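Local coordinates for putative uncharacterized protein (Lodderomyces elongisporus, PDB 4IVF) that binds two glutathione molecules per subunit and, as a glutathione S-transferase homolog, probably catalyses glutathione-dependent reactions, at residues N17-S22 against A185-R190; G152-I157 against K167-D172; F179-W184 against P199-W204; D194-P199 against W204-L209. All blocks are in the same frame, centred on the assembly; numbering follows the deposited sequence.

Interaction 1. Residues N17-S22 against A185-R190; sequences NGYKIS and AYRLSR. With GSH (glutathione), chain U; GSH (glutathione), chain T.
Y19 meets Y186 and R187 through one corner of its ring: Y19 CE2 lies 4.2 Å from Y186 CE2 and equally far from R187 NH1. The two phenol planes stand at 80° with centroids 5.8 Å apart, an oblique pairing of the rings. R187 NH1 sits at the edge of the Y19 ring, near its plane, so the charged group does not lie over the pi face. No direct hydrogen bond crosses the contact; one water does the bridging, donating to Y19 OH at 2.8 Å and accepting from R187 NH2 at 3.1 Å. It lies in plane at the edge of both the ring and the guanidinium, one face of which is covered by the R190 guanidinium. F218 joins the two tyrosines, edge-to-face on Y19 and stacked on Y186.

Two residues before Y19, N17 ND2 donates to O31 of the chain T glutathione at 2.9 Å and 172°, almost straight. Its OD1 accepts from K20 NZ and from W184 NE1, which fixes the rotation of the amide. The contact thus joins helix 16-27 of the thioredoxin-like domain to the helical domain at the glutathione site, the interdomain cleft of the GST fold.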
# COMPACT_ATOMS: atom_id res chain seq x y z
N ASN F 17 -1.49 -7.85 10.38
CA ASN F 17 -0.54 -7.88 9.29
C ASN F 17 0.17 -9.22 9.17
O ASN F 17 0.31 -9.75 8.06
CB ASN F 17 0.45 -6.72 9.42
CG ASN F 17 -0.15 -5.43 8.93
OD1 ASN F 17 -0.92 -5.41 7.96
ND2 ASN F 17 0.18 -4.34 9.61
N GLY F 18 0.61 -9.75 10.31
CA GLY F 18 1.16 -11.09 10.38
C GLY F 18 0.21 -12.14 9.82
O GLY F 18 0.63 -13.02 9.06
N TYR F 19 -1.06 -12.04 10.20
CA TYR F 19 -2.08 -13.00 9.78
C TYR F 19 -2.29 -13.02 8.26
O TYR F 19 -2.58 -14.08 7.70
CB TYR F 19 -3.41 -12.69 10.48
CG TYR F 19 -3.36 -12.85 11.98
CD1 TYR F 19 -2.60 -13.85 12.56
CD2 TYR F 19 -4.08 -12.01 12.80
CE1 TYR F 19 -2.56 -14.01 13.92
CE2 TYR F 19 -4.05 -12.16 14.17
CZ TYR F 19 -3.29 -13.17 14.73
OH TYR F 19 -3.26 -13.33 16.09
N LYS F 20 -2.15 -11.88 7.61
CA LYS F 20 -2.27 -11.82 6.15
C LYS F 20 -1.34 -12.83 5.52
O LYS F 20 -1.73 -13.58 4.62
CB LYS F 20 -1.88 -10.44 5.62
CG LYS F 20 -2.86 -9.32 5.90
CD LYS F 20 -2.31 -8.08 5.23
CE LYS F 20 -2.87 -6.78 5.75
NZ LYS F 20 -2.09 -5.65 5.12
N ILE F 21 -0.10 -12.85 6.00
CA ILE F 21 0.92 -13.69 5.41
C ILE F 21 0.78 -15.14 5.86
O ILE F 21 0.90 -16.05 5.04
CB ILE F 21 2.34 -13.16 5.72
CG1 ILE F 21 2.47 -11.70 5.27
CG2 ILE F 21 3.39 -14.01 5.03
CD1 ILE F 21 1.77 -11.37 3.97
N SER F 22 0.49 -15.36 7.14
CA SER F 22 0.38 -16.74 7.61
C SER F 22 -0.85 -17.43 7.01
O SER F 22 -0.79 -18.60 6.65
CB SER F 22 0.36 -16.82 9.14
OG SER F 22 -0.82 -16.23 9.68
N ALA F 185 -10.06 -7.24 9.14
CA ALA F 185 -11.48 -7.43 9.43
C ALA F 185 -11.61 -8.21 10.74
O ALA F 185 -12.51 -7.99 11.53
CB ALA F 185 -12.16 -8.19 8.29
N TYR F 186 -10.67 -9.13 10.94
CA TYR F 186 -10.61 -9.93 12.14
C TYR F 186 -10.50 -9.06 13.40
O TYR F 186 -10.92 -9.46 14.48
CB TYR F 186 -9.41 -10.86 12.02
CG TYR F 186 -9.24 -11.82 13.17
CD1 TYR F 186 -10.04 -12.95 13.27
CD2 TYR F 186 -8.28 -11.60 14.14
CE1 TYR F 186 -9.89 -13.83 14.32
CE2 TYR F 186 -8.12 -12.48 15.20
CZ TYR F 186 -8.92 -13.59 15.28
OH TYR F 186 -8.77 -14.46 16.34
N ARG F 187 -9.95 -7.85 13.24
CA ARG F 187 -9.70 -6.96 14.38
C ARG F 187 -10.84 -5.98 14.70
O ARG F 187 -10.76 -5.23 15.68
CB ARG F 187 -8.40 -6.19 14.16
CG ARG F 187 -7.14 -6.91 14.59
CD ARG F 187 -6.94 -6.78 16.09
NE ARG F 187 -5.58 -7.12 16.47
CZ ARG F 187 -5.16 -8.35 16.74
NH1 ARG F 187 -6.00 -9.38 16.66
NH2 ARG F 187 -3.90 -8.56 17.09
N LEU F 188 -11.89 -5.98 13.87
CA LEU F 188 -13.01 -5.06 14.07
C LEU F 188 -13.72 -5.30 15.40
O LEU F 188 -14.25 -4.37 16.01
CB LEU F 188 -14.02 -5.17 12.92
CG LEU F 188 -13.65 -4.47 11.60
CD1 LEU F 188 -14.73 -4.68 10.51
CD2 LEU F 188 -13.42 -2.98 11.82
N SER F 189 -13.75 -6.55 15.84
CA SER F 189 -14.44 -6.90 17.07
C SER F 189 -13.85 -6.17 18.28
O SER F 189 -14.59 -5.84 19.21
CB SER F 189 -14.41 -8.41 17.30
OG SER F 189 -13.08 -8.87 17.45
N ARG F 190 -12.54 -5.91 18.28
CA ARG F 190 -11.91 -5.20 19.39
C ARG F 190 -12.45 -3.78 19.56
O ARG F 190 -12.52 -3.25 20.68
CB ARG F 190 -10.38 -5.18 19.24
CG ARG F 190 -9.73 -6.54 19.33
CD ARG F 190 -8.22 -6.45 19.51
NE ARG F 190 -7.61 -7.77 19.60
CZ ARG F 190 -6.32 -7.99 19.87
NH1 ARG F 190 -5.51 -6.96 20.07
NH2 ARG F 190 -5.85 -9.23 19.95
N1 GSH U . 2.88 -1.50 5.97
CA1 GSH U . 3.28 -2.62 6.76
C1 GSH U . 2.82 -3.88 6.16
O11 GSH U . 3.54 -4.90 6.19
O12 GSH U . 1.69 -3.95 5.61
CB1 GSH U . 2.72 -2.48 8.18
CG1 GSH U . 3.47 -3.40 9.06
CD1 GSH U . 3.15 -3.22 10.54
OE1 GSH U . 2.38 -2.34 10.96
N2 GSH U . 3.80 -4.14 11.53
CA2 GSH U . 3.53 -3.97 12.94
C2 GSH U . 4.85 -3.76 13.65
O2 GSH U . 5.83 -4.44 13.33
CB2 GSH U . 2.87 -5.17 13.45
SG2 GSH U . 1.34 -5.43 12.59
N3 GSH U . 4.96 -2.76 14.71
CA3 GSH U . 6.24 -2.60 15.38
C3 GSH U . 6.67 -1.18 15.41
O31 GSH U . 6.25 -0.35 14.58
O32 GSH U . 7.49 -0.82 16.29
N1 GSH T . 4.35 2.06 15.59
CA1 GSH T . 2.98 1.84 15.99
C1 GSH T . 2.43 3.05 16.61
O11 GSH T . 3.11 4.10 16.62
O12 GSH T . 1.28 3.05 17.11
CB1 GSH T . 2.85 0.61 16.90
CG1 GSH T . 1.54 -0.07 16.68
CD1 GSH T . 1.46 -0.79 15.33
OE1 GSH T . 2.49 -1.16 14.73
N2 GSH T . 0.12 -1.09 14.70
CA2 GSH T . 0.06 -1.77 13.42
C2 GSH T . -0.42 -0.82 12.37
O2 GSH T . -1.20 0.08 12.67
CB2 GSH T . -0.89 -2.88 13.49
SG2 GSH T . -0.49 -3.96 14.81
N3 GSH T . 0.01 -0.95 10.98
CA3 GSH T . -0.50 -0.01 10.00
C3 GSH T . -0.65 -0.66 8.69
O31 GSH T . -0.89 -1.89 8.60
O32 GSH T . -0.53 0.04 7.65
O HOH W 1 -4.18 -11.47 18.01

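Interaction 2. Residues G152-I157 against K167-D172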
# COMPACT_ATOMS: atom_id res chain seq x y z
N GLY F 152 -17.31 0.43 4.23
CA GLY F 152 -18.42 0.79 3.36
C GLY F 152 -18.01 0.71 1.90
O GLY F 152 -18.79 0.29 1.05
N VAL F 153 -16.78 1.10 1.61
CA VAL F 153 -16.28 1.04 0.24
C VAL F 153 -16.10 -0.41 -0.18
O VAL F 153 -16.55 -0.82 -1.27
CB VAL F 153 -14.93 1.78 0.10
CG1 VAL F 153 -14.36 1.60 -1.31
CG2 VAL F 153 -15.09 3.25 0.44
N PHE F 154 -15.47 -1.21 0.68
CA PHE F 154 -15.36 -2.64 0.43
C PHE F 154 -16.74 -3.33 0.27
O PHE F 154 -16.85 -4.32 -0.45
CB PHE F 154 -14.56 -3.33 1.53
CG PHE F 154 -13.06 -3.20 1.38
CD1 PHE F 154 -12.39 -3.81 0.31
CD2 PHE F 154 -12.31 -2.50 2.32
CE1 PHE F 154 -10.99 -3.71 0.18
CE2 PHE F 154 -10.91 -2.39 2.21
CZ PHE F 154 -10.25 -2.99 1.14
N GLU F 155 -17.76 -2.81 0.95
CA GLU F 155 -19.12 -3.32 0.79
C GLU F 155 -19.63 -2.98 -0.60
O GLU F 155 -20.25 -3.81 -1.26
CB GLU F 155 -20.04 -2.73 1.87
CG GLU F 155 -21.47 -3.21 1.84
CD GLU F 155 -21.62 -4.68 2.22
OE1 GLU F 155 -20.61 -5.33 2.54
OE2 GLU F 155 -22.77 -5.18 2.21
N ASP F 156 -19.38 -1.75 -1.04
CA ASP F 156 -19.72 -1.34 -2.39
C ASP F 156 -19.00 -2.21 -3.44
O ASP F 156 -19.61 -2.65 -4.42
CB ASP F 156 -19.41 0.14 -2.62
CG ASP F 156 -19.97 0.65 -3.93
OD1 ASP F 156 -20.82 -0.06 -4.51
OD2 ASP F 156 -19.57 1.74 -4.38
N ILE F 157 -17.71 -2.46 -3.22
CA ILE F 157 -16.92 -3.29 -4.13
C ILE F 157 -17.54 -4.67 -4.29
O ILE F 157 -17.75 -5.16 -5.42
CB ILE F 157 -15.44 -3.37 -3.66
CG1 ILE F 157 -14.78 -2.01 -3.79
CG2 ILE F 157 -14.66 -4.38 -4.48
CD1 ILE F 157 -13.40 -1.94 -3.24
N LYS F 167 -19.37 -12.74 -3.59
CA LYS F 167 -18.62 -13.57 -2.66
C LYS F 167 -17.14 -13.19 -2.63
O LYS F 167 -16.43 -13.48 -1.66
CB LYS F 167 -18.76 -15.05 -3.01
CG LYS F 167 -20.18 -15.58 -2.86
CD LYS F 167 -20.54 -16.55 -3.96
CE LYS F 167 -19.85 -17.89 -3.80
NZ LYS F 167 -20.05 -18.75 -5.01
N TYR F 168 -16.67 -12.55 -3.70
CA TYR F 168 -15.25 -12.23 -3.86
C TYR F 168 -15.06 -10.77 -4.23
O TYR F 168 -15.89 -10.19 -4.92
CB TYR F 168 -14.64 -13.09 -4.96
CG TYR F 168 -15.01 -14.56 -4.90
CD1 TYR F 168 -14.39 -15.40 -4.00
CD2 TYR F 168 -15.97 -15.09 -5.74
CE1 TYR F 168 -14.70 -16.72 -3.94
CE2 TYR F 168 -16.30 -16.43 -5.69
CZ TYR F 168 -15.65 -17.25 -4.78
OH TYR F 168 -15.95 -18.59 -4.70
N LEU F 169 -13.96 -10.18 -3.79
CA LEU F 169 -13.65 -8.82 -4.22
C LEU F 169 -13.41 -8.74 -5.72
O LEU F 169 -13.77 -7.75 -6.36
CB LEU F 169 -12.43 -8.30 -3.48
CG LEU F 169 -12.64 -8.02 -2.00
CD1 LEU F 169 -11.33 -7.53 -1.37
CD2 LEU F 169 -13.75 -6.99 -1.85
N VAL F 170 -12.76 -9.75 -6.29
CA VAL F 170 -12.53 -9.76 -7.73
C VAL F 170 -12.91 -11.08 -8.39
O VAL F 170 -12.36 -12.14 -8.06
CB VAL F 170 -11.07 -9.43 -8.10
CG1 VAL F 170 -10.90 -9.38 -9.61
CG2 VAL F 170 -10.65 -8.11 -7.49
N GLY F 171 -13.87 -11.02 -9.31
CA GLY F 171 -14.26 -12.17 -10.11
C GLY F 171 -14.81 -13.37 -9.36
O GLY F 171 -15.66 -13.23 -8.48
N ASP F 172 -14.30 -14.55 -9.71
CA ASP F 172 -14.80 -15.81 -9.18
C ASP F 172 -13.83 -16.52 -8.24
O ASP F 172 -13.91 -17.72 -8.04
CB ASP F 172 -15.14 -16.75 -10.34
CG ASP F 172 -13.93 -17.06 -11.22
OD1 ASP F 172 -12.92 -16.34 -11.13
OD2 ASP F 172 -14.00 -18.03 -12.01
O HOH W 2 -16.10 -6.08 -7.54
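L169 sets its forked end against F154 and I157, pinning the loop that follows helix 137-159 back onto that helix within the all-helical C-terminal domain of the GST fold. F154 and I157 lie three residues apart, so both project from the same flank of the helix, and L169 meets them together.

The conformations explain which branches touch. In L169 CG is anti to the carbonyl carbon (chi1 -70°), and an extended second torsion of 179° carries the fork of methyls out to the helix. L169 CD2 is the shared point, 3.8 Å from I157 CG2 and 4.1 Å from F154 CD1. L169 CD1 reaches the next atom of the ring, F154 CE1, also at 4.1 Å. The methyl CD2 lies at the ring edge, near its plane, so the leucine abuts the rim of F154. For I157 the branch in use is the short one: with CG1 beside the backbone N, CG2 stands on the other side, next to the carbonyl carbon, and it is this methyl that faces the loop.

All three residues are buried. F154 is packed against F113 and L181, and I157 against Y110, which places the contact among helices 102-131, 137-159 and 176-185. P54 of the second subunit also packs on I157. L169 N is held by D178 OD2, fixing the backbone from which the leucine projects. No direct hydrogen bond joins the segments, but one water ties their backbones, donating to I157 O at 2.8 Å and to L169 O at 3.1 Å.

Interaction 3. Residues F179-W184 against P199-W204; sequences FALLGW and PLLGKW. With GSH (glutathione), chain T.
The short segments 179-184 and 199-204 run nearly perpendicular, with a signed crossing angle of -97° and axes 12.3 Å apart at closest approach. They belong to helices 176-185 and 199-209 of the all-helical GST C-terminal domain, and at that separation large side chains must span the gap.

W204 does most of this. Its CG is anti to the backbone N (chi1 164°), which sends the six-membered end of the indole toward the other helix. W204 CH2 is the leading atom: it lies 3.5 Å from L181 CD2 and 4.3 Å from L182 CB. L182 N approaches the indole at its edge, near the ring plane, whereas the L181 methyl comes in obliquely. L181 also meets CH2 through CB and CG, so CB, CG and one methyl of the leucine crowd the end of the ring, crossing it at a slant. L201, one turn before W204, adds a methyl from the same helix, its CD2 4.0 Å from L181 CD2. The polar end of the indole is satisfied elsewhere, by W204 NE1 bonding to D178 OD2, and E155 receives L200 N and L201 N at the start of helix 199-209.

W184, the last residue of segment 179-184, borders the chain T glutathione with the benzene side of its indole, W184 CZ2 lying 3.4 Å from glutathione O31.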
# COMPACT_ATOMS: atom_id res chain seq x y z
N PHE F 179 -7.49 -11.75 1.13
CA PHE F 179 -6.73 -12.21 2.27
C PHE F 179 -6.11 -11.06 3.05
O PHE F 179 -6.03 -11.11 4.27
CB PHE F 179 -5.72 -13.28 1.85
CG PHE F 179 -6.37 -14.53 1.35
CD1 PHE F 179 -7.14 -15.31 2.20
CD2 PHE F 179 -6.26 -14.91 0.02
CE1 PHE F 179 -7.77 -16.46 1.75
CE2 PHE F 179 -6.88 -16.05 -0.44
CZ PHE F 179 -7.64 -16.83 0.43
N ALA F 180 -5.72 -10.01 2.34
CA ALA F 180 -5.24 -8.78 2.97
C ALA F 180 -6.29 -8.14 3.86
O ALA F 180 -6.02 -7.80 5.01
CB ALA F 180 -4.77 -7.77 1.91
N LEU F 181 -7.50 -7.97 3.32
CA LEU F 181 -8.58 -7.35 4.08
C LEU F 181 -8.94 -8.19 5.31
O LEU F 181 -9.22 -7.66 6.40
CB LEU F 181 -9.82 -7.14 3.18
CG LEU F 181 -11.02 -6.50 3.90
CD1 LEU F 181 -10.67 -5.11 4.37
CD2 LEU F 181 -12.26 -6.48 3.02
N LEU F 182 -8.90 -9.50 5.14
CA LEU F 182 -9.31 -10.46 6.16
C LEU F 182 -8.51 -10.31 7.47
O LEU F 182 -9.06 -10.45 8.56
CB LEU F 182 -9.17 -11.88 5.61
CG LEU F 182 -9.60 -13.04 6.49
CD1 LEU F 182 -11.06 -12.87 6.90
CD2 LEU F 182 -9.37 -14.37 5.78
N GLY F 183 -7.21 -10.05 7.36
CA GLY F 183 -6.37 -9.91 8.53
C GLY F 183 -6.90 -8.82 9.45
O GLY F 183 -6.95 -9.01 10.66
N TRP F 184 -7.32 -7.70 8.86
CA TRP F 184 -7.79 -6.53 9.60
C TRP F 184 -9.27 -6.57 9.97
O TRP F 184 -9.68 -5.99 10.98
CB TRP F 184 -7.51 -5.25 8.81
CG TRP F 184 -6.09 -4.78 9.00
CD1 TRP F 184 -5.01 -5.08 8.22
CD2 TRP F 184 -5.60 -3.92 10.04
NE1 TRP F 184 -3.87 -4.47 8.72
CE2 TRP F 184 -4.21 -3.75 9.83
CE3 TRP F 184 -6.21 -3.28 11.12
CZ2 TRP F 184 -3.43 -2.96 10.67
CZ3 TRP F 184 -5.42 -2.49 11.97
CH2 TRP F 184 -4.04 -2.34 11.73
N PRO F 199 -23.78 -6.24 5.15
CA PRO F 199 -24.24 -7.63 5.04
C PRO F 199 -23.45 -8.47 4.04
O PRO F 199 -23.22 -9.64 4.30
CB PRO F 199 -25.72 -7.48 4.63
CG PRO F 199 -25.83 -6.11 4.05
CD PRO F 199 -24.83 -5.26 4.79
N LEU F 200 -23.02 -7.87 2.93
CA LEU F 200 -22.18 -8.60 1.99
C LEU F 200 -20.81 -8.96 2.60
O LEU F 200 -20.35 -10.09 2.48
CB LEU F 200 -22.00 -7.81 0.69
CG LEU F 200 -23.26 -7.48 -0.12
CD1 LEU F 200 -22.85 -6.78 -1.38
CD2 LEU F 200 -24.08 -8.73 -0.43
N LEU F 201 -20.17 -8.00 3.27
CA LEU F 201 -18.93 -8.29 3.99
C LEU F 201 -19.13 -9.39 5.04
O LEU F 201 -18.29 -10.29 5.16
CB LEU F 201 -18.38 -7.03 4.65
CG LEU F 201 -17.57 -6.06 3.80
CD1 LEU F 201 -17.25 -4.82 4.62
CD2 LEU F 201 -16.27 -6.71 3.32
N GLY F 202 -20.23 -9.30 5.78
CA GLY F 202 -20.58 -10.31 6.76
C GLY F 202 -20.59 -11.72 6.22
O GLY F 202 -20.11 -12.63 6.87
N LYS F 203 -21.15 -11.92 5.02
CA LYS F 203 -21.19 -13.25 4.41
C LYS F 203 -19.81 -13.67 3.90
O LYS F 203 -19.39 -14.82 4.06
CB LYS F 203 -22.18 -13.28 3.23
CG LYS F 203 -23.64 -13.17 3.61
CD LYS F 203 -24.49 -12.83 2.38
CE LYS F 203 -25.95 -13.24 2.55
NZ LYS F 203 -26.42 -14.20 1.49
N TRP F 204 -19.13 -12.72 3.27
CA TRP F 204 -17.77 -12.90 2.79
C TRP F 204 -16.86 -13.28 3.96
O TRP F 204 -16.10 -14.26 3.88
CB TRP F 204 -17.32 -11.59 2.12
CG TRP F 204 -15.84 -11.42 1.89
CD1 TRP F 204 -15.15 -11.76 0.77
CD2 TRP F 204 -14.90 -10.82 2.78
NE1 TRP F 204 -13.82 -11.43 0.92
CE2 TRP F 204 -13.64 -10.85 2.15
CE3 TRP F 204 -14.99 -10.27 4.07
CZ2 TRP F 204 -12.48 -10.35 2.75
CZ3 TRP F 204 -13.84 -9.78 4.67
CH2 TRP F 204 -12.60 -9.82 4.01
N1 GSH T . 4.35 2.06 15.59
CA1 GSH T . 2.98 1.84 15.99
C1 GSH T . 2.43 3.05 16.61
O11 GSH T . 3.11 4.10 16.62
O12 GSH T . 1.28 3.05 17.11
CB1 GSH T . 2.85 0.61 16.90
CG1 GSH T . 1.54 -0.07 16.68
CD1 GSH T . 1.46 -0.79 15.33
OE1 GSH T . 2.49 -1.16 14.73
N2 GSH T . 0.12 -1.09 14.70
CA2 GSH T . 0.06 -1.77 13.42
C2 GSH T . -0.42 -0.82 12.37
O2 GSH T . -1.20 0.08 12.67
CB2 GSH T . -0.89 -2.88 13.49
SG2 GSH T . -0.49 -3.96 14.81
N3 GSH T . 0.01 -0.95 10.98
CA3 GSH T . -0.50 -0.01 10.00
C3 GSH T . -0.65 -0.66 8.69
O31 GSH T . -0.89 -1.89 8.60
O32 GSH T . -0.53 0.04 7.65

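Interaction 4. Residues D194-P199 against W204-L209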
# COMPACT_ATOMS: atom_id res chain seq x y z
N ASP F 194 -19.32 -4.27 14.58
CA ASP F 194 -19.87 -5.50 14.06
C ASP F 194 -19.79 -5.42 12.54
O ASP F 194 -20.39 -4.54 11.93
CB ASP F 194 -21.32 -5.65 14.51
CG ASP F 194 -21.93 -6.99 14.14
OD1 ASP F 194 -21.27 -7.81 13.46
OD2 ASP F 194 -23.08 -7.22 14.54
N ILE F 195 -19.05 -6.34 11.92
CA ILE F 195 -18.89 -6.32 10.47
C ILE F 195 -20.20 -6.74 9.77
O ILE F 195 -20.36 -6.56 8.57
CB ILE F 195 -17.72 -7.21 10.02
CG1 ILE F 195 -17.33 -6.92 8.57
CG2 ILE F 195 -18.05 -8.68 10.23
CD1 ILE F 195 -16.25 -7.83 8.03
N ASN F 196 -21.15 -7.27 10.54
CA ASN F 196 -22.41 -7.73 9.96
C ASN F 196 -23.31 -6.58 9.53
O ASN F 196 -24.24 -6.78 8.75
CB ASN F 196 -23.14 -8.68 10.90
CG ASN F 196 -22.57 -10.08 10.84
OD1 ASN F 196 -22.07 -10.49 9.81
ND2 ASN F 196 -22.64 -10.81 11.95
N GLN F 197 -23.02 -5.38 10.02
CA GLN F 197 -23.75 -4.19 9.57
C GLN F 197 -23.56 -3.96 8.06
O GLN F 197 -24.38 -3.29 7.43
CB GLN F 197 -23.34 -2.96 10.38
CG GLN F 197 -21.98 -2.38 10.00
CD GLN F 197 -21.48 -1.38 11.03
OE1 GLN F 197 -21.58 -0.17 10.84
NE2 GLN F 197 -20.95 -1.89 12.13
N TRP F 198 -22.47 -4.47 7.50
CA TRP F 198 -22.29 -4.52 6.05
C TRP F 198 -22.55 -5.95 5.62
O TRP F 198 -21.66 -6.80 5.71
CB TRP F 198 -20.88 -4.08 5.65
CG TRP F 198 -20.47 -2.72 6.18
CD1 TRP F 198 -20.84 -1.50 5.69
CD2 TRP F 198 -19.61 -2.46 7.30
NE1 TRP F 198 -20.27 -0.50 6.44
CE2 TRP F 198 -19.51 -1.06 7.43
CE3 TRP F 198 -18.93 -3.28 8.21
CZ2 TRP F 198 -18.75 -0.46 8.43
CZ3 TRP F 198 -18.18 -2.68 9.20
CH2 TRP F 198 -18.09 -1.29 9.30
N PRO F 199 -23.78 -6.24 5.15
CA PRO F 199 -24.24 -7.63 5.04
C PRO F 199 -23.45 -8.47 4.04
O PRO F 199 -23.22 -9.64 4.30
CB PRO F 199 -25.72 -7.48 4.63
CG PRO F 199 -25.83 -6.11 4.05
CD PRO F 199 -24.83 -5.26 4.79
N TRP F 204 -19.13 -12.72 3.27
CA TRP F 204 -17.77 -12.90 2.79
C TRP F 204 -16.86 -13.28 3.96
O TRP F 204 -16.10 -14.26 3.88
CB TRP F 204 -17.32 -11.59 2.12
CG TRP F 204 -15.84 -11.42 1.89
CD1 TRP F 204 -15.15 -11.76 0.77
CD2 TRP F 204 -14.90 -10.82 2.78
NE1 TRP F 204 -13.82 -11.43 0.92
CE2 TRP F 204 -13.64 -10.85 2.15
CE3 TRP F 204 -14.99 -10.27 4.07
CZ2 TRP F 204 -12.48 -10.35 2.75
CZ3 TRP F 204 -13.84 -9.78 4.67
CH2 TRP F 204 -12.60 -9.82 4.01
N TYR F 205 -16.96 -12.53 5.05
CA TYR F 205 -16.19 -12.82 6.26
C TYR F 205 -16.50 -14.22 6.82
O TYR F 205 -15.59 -15.00 7.10
CB TYR F 205 -16.44 -11.75 7.33
CG TYR F 205 -15.58 -11.89 8.57
CD1 TYR F 205 -14.22 -11.59 8.55
CD2 TYR F 205 -16.13 -12.32 9.77
CE1 TYR F 205 -13.44 -11.71 9.68
CE2 TYR F 205 -15.35 -12.44 10.90
CZ TYR F 205 -14.00 -12.14 10.85
OH TYR F 205 -13.22 -12.27 11.97
N ASP F 206 -17.78 -14.52 6.98
CA ASP F 206 -18.21 -15.81 7.52
C ASP F 206 -17.72 -16.97 6.65
O ASP F 206 -17.35 -18.03 7.16
CB ASP F 206 -19.74 -15.89 7.70
CG ASP F 206 -20.28 -14.89 8.72
OD1 ASP F 206 -19.50 -14.43 9.59
OD2 ASP F 206 -21.49 -14.57 8.65
N SER F 207 -17.75 -16.76 5.33
CA SER F 207 -17.29 -17.78 4.39
C SER F 207 -15.79 -18.08 4.54
O SER F 207 -15.38 -19.25 4.52
CB SER F 207 -17.59 -17.35 2.96
OG SER F 207 -18.97 -17.50 2.68
N LEU F 208 -14.99 -17.03 4.69
CA LEU F 208 -13.55 -17.21 4.85
C LEU F 208 -13.16 -17.94 6.15
O LEU F 208 -12.26 -18.78 6.15
CB LEU F 208 -12.82 -15.88 4.72
CG LEU F 208 -12.72 -15.45 3.25
CD1 LEU F 208 -12.58 -13.94 3.10
CD2 LEU F 208 -11.53 -16.15 2.62
N LEU F 209 -13.86 -17.65 7.24
CA LEU F 209 -13.51 -18.26 8.52
C LEU F 209 -13.87 -19.74 8.55
O LEU F 209 -13.48 -20.46 9.47
CB LEU F 209 -14.20 -17.57 9.67
CG LEU F 209 -13.88 -16.11 9.95
CD1 LEU F 209 -14.81 -15.68 11.06
CD2 LEU F 209 -12.44 -15.97 10.38
O HOH W 3 -19.65 -11.94 9.87
O HOH W 4 -23.10 -12.50 8.39
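Extended torsions in I195 (chi1 -166°, chi2 -176°) and a tyrosine ring swung anti to the backbone N in Y205 (chi1 -175°) bring these two side chains together. The outermost methyl of the isoleucine does the touching, I195 CD1 lying 4.0 Å from Y205 CB, at the root of the tyrosine. The other branch, I195 CG2, comes obliquely to the ring, 4.1 Å from Y205 CD2. L209 CG, one helical turn on, covers one face of that ring toward the rim.

Beside this apolar pair the contact becomes polar and hydrated. N196 OD1 and D206 OD2 are 4.3 Å apart, so the two acceptors do not bond directly. One water donates to both, at 2.7 Å from N196 OD1 and 2.6 Å from D206 OD2. A second water links N196 OD1 to D206 OD1, although it has more acceptors within reach than protons to give.

D194, just before the 3-10 segment 195-197, braces it: its OD1 accepts from N196 N at 3.0 Å, an Asx turn in which the donor stands above the carboxylate plane, while Q197 NE2 donates to D194 O at 2.7 Å. The segment then leads through W198, the N-cap residue of helix 199-209, into the helix that it folds against.

Chemically, the buried isoleucine supplies the apolar side of the contact, while the exposed N196-D206 side is joined through water, which would let the carboxylate keep its charge solvated.

How the interactions relate
Interactions 1, 2 and 3 are buried, whereas interaction 4 is only partly so and lies away from the annotated sites. Interactions 2 and 3 rest on leucines, against a phenylalanine and an isoleucine in the one and a tryptophan in the other; interactions 1 and 4 combine apolar contact with water bridges between side chains, and the water of interaction 2 links backbone carbonyls instead. Interaction 1 alone joins the two domains; the others lie within the helical one. Interactions 3 and 4 share W204 and P199 and both use helix 199-209, whose first turn is tied to interaction 2 through E155. Interactions 1 and 3 meet at the chain T glutathione, and A185 and L188 of interaction 1 pack on I195 of interaction 4.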